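Local structure of 3-oxoacyl-[acyl-carrier-protein] synthase, mitochondrial (Arabidopsis thaliana, 2IX4) at residues G117-G125 / V176-S185. The protein catalyses the condensation steps of mitochondrial fatty acid synthesis, lengthening acyl chains by two carbons taken from malonyl-ACP. Residues are numbered along the deposited sequence; the frame is centred on the assembly and turned at random.
Sequences GVSIGGGIG and VTACATGAHS. With 6NA (hexanoic acid), chain C.
Thr181 packs against the glycine run 121-123. Its CB points toward that run and splits the side chain into two branches. With OG1 beside the backbone N (chi1 -71°), CG2 falls anti to that N and rests on the Gly121 backbone, 3.5 Å from Gly121 C. OG1 sits beside Gly123 CA but bonds within its own segment. It donates to Ala178 O at 2.6 Å and accepts from Thr177 N at 2.9 Å, with an N-H...O angle of 158°. Two bonds fix its rotation. Thr181 N reaches Ala178 O from the same face of the carbonyl plane as OG1.

Val176 abuts Gly122 O with both methyls from one side, CG1 at 3.2 Å and CG2 at 3.3 Å from that oxygen. This buried carbonyl has no polar partner in the model. At the other end, the CB of Ser185 sits 3.4 Å from Ser119 O. The hydroxyl of Ser119 is bonded mainly to His173. Strand and helix run nearly antiparallel, at 164°.

Cys179, the predicted nucleophile, stands just before helix 181-195, as in other thiolase-fold condensing enzymes. Its SG is bonded covalently to C of hexanoic acid, 1.7 Å away. Cys179 N gives a weak hydrogen bond to the acyl oxygen O; hexanoic acid is also hydrogen-bonded to Phe419 N. The tail passes Ile124 CG1 at CD and ends with C6 3.6 Å from Gly123 CA. The S-C bond, the N-H groups placed like an oxyanion hole and side-chain-free Gly123 at the tail are consistent with the acyl-enzyme intermediate.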
loop_
_atom_site.group_PDB
_atom_site.type_symbol
_atom_site.label_atom_id
_atom_site.label_comp_id
_atom_site.label_asym_id
_atom_site.label_seq_id
_atom_site.Cartn_x
_atom_site.Cartn_y
_atom_site.Cartn_z
ATOM N N GLY A 117 -16.600 3.765 2.692
ATOM C CA GLY A 117 -15.298 3.736 2.035
ATOM C C GLY A 117 -14.839 2.337 1.657
ATOM O O GLY A 117 -15.539 1.344 1.894
ATOM N N VAL A 118 -13.652 2.262 1.062
ATOM C CA VAL A 118 -13.081 0.995 0.607
ATOM C C VAL A 118 -11.595 0.956 0.952
ATOM O O VAL A 118 -10.875 1.929 0.717
ATOM C CB VAL A 118 -13.268 0.796 -0.920
ATOM C CG1 VAL A 118 -12.851 -0.610 -1.342
ATOM C CG2 VAL A 118 -14.720 1.050 -1.335
ATOM N N SER A 119 -11.153 -0.166 1.520
ATOM C CA SER A 119 -9.739 -0.407 1.817
ATOM C C SER A 119 -9.362 -1.854 1.489
ATOM O O SER A 119 -9.342 -2.722 2.366
ATOM C CB SER A 119 -9.418 -0.079 3.277
ATOM O OG SER A 119 -8.016 -0.151 3.517
ATOM N N ILE A 120 -9.080 -2.106 0.214
ATOM C CA ILE A 120 -8.703 -3.437 -0.256
ATOM C C ILE A 120 -7.346 -3.341 -0.935
ATOM O O ILE A 120 -7.221 -2.754 -2.012
ATOM C CB ILE A 120 -9.753 -4.025 -1.240
ATOM C CG1 ILE A 120 -11.139 -4.086 -0.587
ATOM C CG2 ILE A 120 -9.324 -5.420 -1.732
ATOM C CD1 ILE A 120 -12.279 -4.329 -1.566
ATOM N N GLY A 121 -6.326 -3.901 -0.296
ATOM C CA GLY A 121 -4.976 -3.844 -0.830
ATOM C C GLY A 121 -4.567 -5.099 -1.574
ATOM O O GLY A 121 -5.122 -6.175 -1.360
ATOM N N GLY A 122 -3.599 -4.943 -2.468
ATOM C CA GLY A 122 -2.920 -6.069 -3.093
ATOM C C GLY A 122 -1.445 -5.976 -2.754
ATOM O O GLY A 122 -0.921 -4.880 -2.558
ATOM N N GLY A 123 -0.775 -7.119 -2.682
ATOM C CA GLY A 123 0.626 -7.154 -2.283
ATOM C C GLY A 123 1.610 -6.798 -3.380
ATOM O O GLY A 123 2.535 -6.014 -3.154
ATOM N N ILE A 124 1.421 -7.380 -4.564
ATOM C CA ILE A 124 2.357 -7.190 -5.681
ATOM C C ILE A 124 1.691 -6.634 -6.944
ATOM O O ILE A 124 2.333 -5.941 -7.732
ATOM C CB ILE A 124 3.134 -8.486 -6.046
ATOM C CG1 ILE A 124 3.448 -9.318 -4.798
ATOM C CG2 ILE A 124 4.435 -8.133 -6.769
ATOM C CD1 ILE A 124 3.948 -10.735 -5.091
ATOM N N GLY A 125 0.413 -6.942 -7.140
ATOM C CA GLY A 125 -0.324 -6.428 -8.293
ATOM C C GLY A 125 -0.394 -7.422 -9.432
ATOM O O GLY A 125 -0.937 -8.517 -9.276
ATOM N N VAL A 176 -0.561 -1.637 1.997
ATOM C CA VAL A 176 0.207 -2.681 1.328
ATOM C C VAL A 176 1.438 -2.993 2.159
ATOM O O VAL A 176 2.333 -2.162 2.303
ATOM C CB VAL A 176 0.584 -2.311 -0.127
ATOM C CG1 VAL A 176 1.364 -3.441 -0.775
ATOM C CG2 VAL A 176 -0.671 -2.018 -0.944
ATOM N N THR A 177 1.450 -4.198 2.719
ATOM C CA THR A 177 2.439 -4.605 3.708
ATOM C C THR A 177 2.844 -6.058 3.463
ATOM O O THR A 177 2.931 -6.855 4.402
ATOM C CB THR A 177 1.883 -4.458 5.143
ATOM O OG1 THR A 177 0.573 -5.035 5.203
ATOM C CG2 THR A 177 1.789 -2.991 5.552
ATOM N N ALA A 178 3.087 -6.387 2.195
ATOM C CA ALA A 178 3.436 -7.747 1.767
ATOM C C ALA A 178 2.375 -8.769 2.180
ATOM O O ALA A 178 1.198 -8.613 1.845
ATOM C CB ALA A 178 4.840 -8.144 2.267
ATOM N N CYS A 179 2.773 -9.801 2.919
ATOM C CA CYS A 179 1.836 -10.861 3.294
ATOM C C CYS A 179 0.925 -10.509 4.481
ATOM O O CYS A 179 0.084 -11.317 4.881
ATOM C CB CYS A 179 2.572 -12.185 3.503
ATOM S SG CYS A 179 3.430 -12.746 1.994
ATOM N N ALA A 180 1.081 -9.299 5.018
ATOM C CA ALA A 180 0.162 -8.772 6.029
ATOM C C ALA A 180 -0.855 -7.790 5.431
ATOM O O ALA A 180 -1.673 -7.221 6.155
ATOM C CB ALA A 180 0.938 -8.116 7.159
ATOM N N THR A 181 -0.798 -7.619 4.109
ATOM C CA THR A 181 -1.580 -6.620 3.380
ATOM C C THR A 181 -3.072 -6.647 3.729
ATOM O O THR A 181 -3.654 -5.610 4.053
ATOM C CB THR A 181 -1.366 -6.760 1.850
ATOM O OG1 THR A 181 -0.042 -6.327 1.514
ATOM C CG2 THR A 181 -2.376 -5.935 1.059
ATOM N N GLY A 182 -3.674 -7.834 3.676
ATOM C CA GLY A 182 -5.101 -7.995 3.972
ATOM C C GLY A 182 -5.461 -7.666 5.410
ATOM O O GLY A 182 -6.575 -7.227 5.691
ATOM N N ALA A 183 -4.515 -7.868 6.322
ATOM C CA ALA A 183 -4.745 -7.599 7.739
ATOM C C ALA A 183 -4.697 -6.101 8.034
ATOM O O ALA A 183 -5.622 -5.558 8.647
ATOM C CB ALA A 183 -3.746 -8.360 8.604
ATOM N N HIS A 184 -3.630 -5.439 7.585
ATOM C CA HIS A 184 -3.492 -3.990 7.734
ATOM C C HIS A 184 -4.606 -3.215 7.032
ATOM O O HIS A 184 -5.048 -2.186 7.534
ATOM C CB HIS A 184 -2.131 -3.511 7.227
ATOM C CG HIS A 184 -0.983 -3.908 8.102
ATOM N ND1 HIS A 184 -0.610 -3.188 9.216
ATOM C CD2 HIS A 184 -0.114 -4.942 8.016
ATOM C CE1 HIS A 184 0.438 -3.764 9.781
ATOM N NE2 HIS A 184 0.761 -4.827 9.069
ATOM N N SER A 185 -5.060 -3.702 5.877
ATOM C CA SER A 185 -6.143 -3.039 5.151
ATOM C C SER A 185 -7.427 -3.029 5.981
ATOM O O SER A 185 -8.114 -2.006 6.066
ATOM C CB SER A 185 -6.383 -3.697 3.788
ATOM O OG SER A 185 -5.391 -3.315 2.843
HETATM C CA 6NA C . 5.898 -12.365 0.788
HETATM C C 6NA C . 5.010 -12.113 1.984
HETATM O O 6NA C . 5.412 -11.451 2.926
HETATM C CB 6NA C . 5.847 -11.154 -0.137
HETATM C CG 6NA C . 4.647 -11.229 -1.079
HETATM C CD 6NA C . 3.916 -9.899 -1.136
HETATM C C6 6NA C . 2.424 -10.106 -1.258
HETATM O O HOH W 1 3.922 -5.477 -0.654
#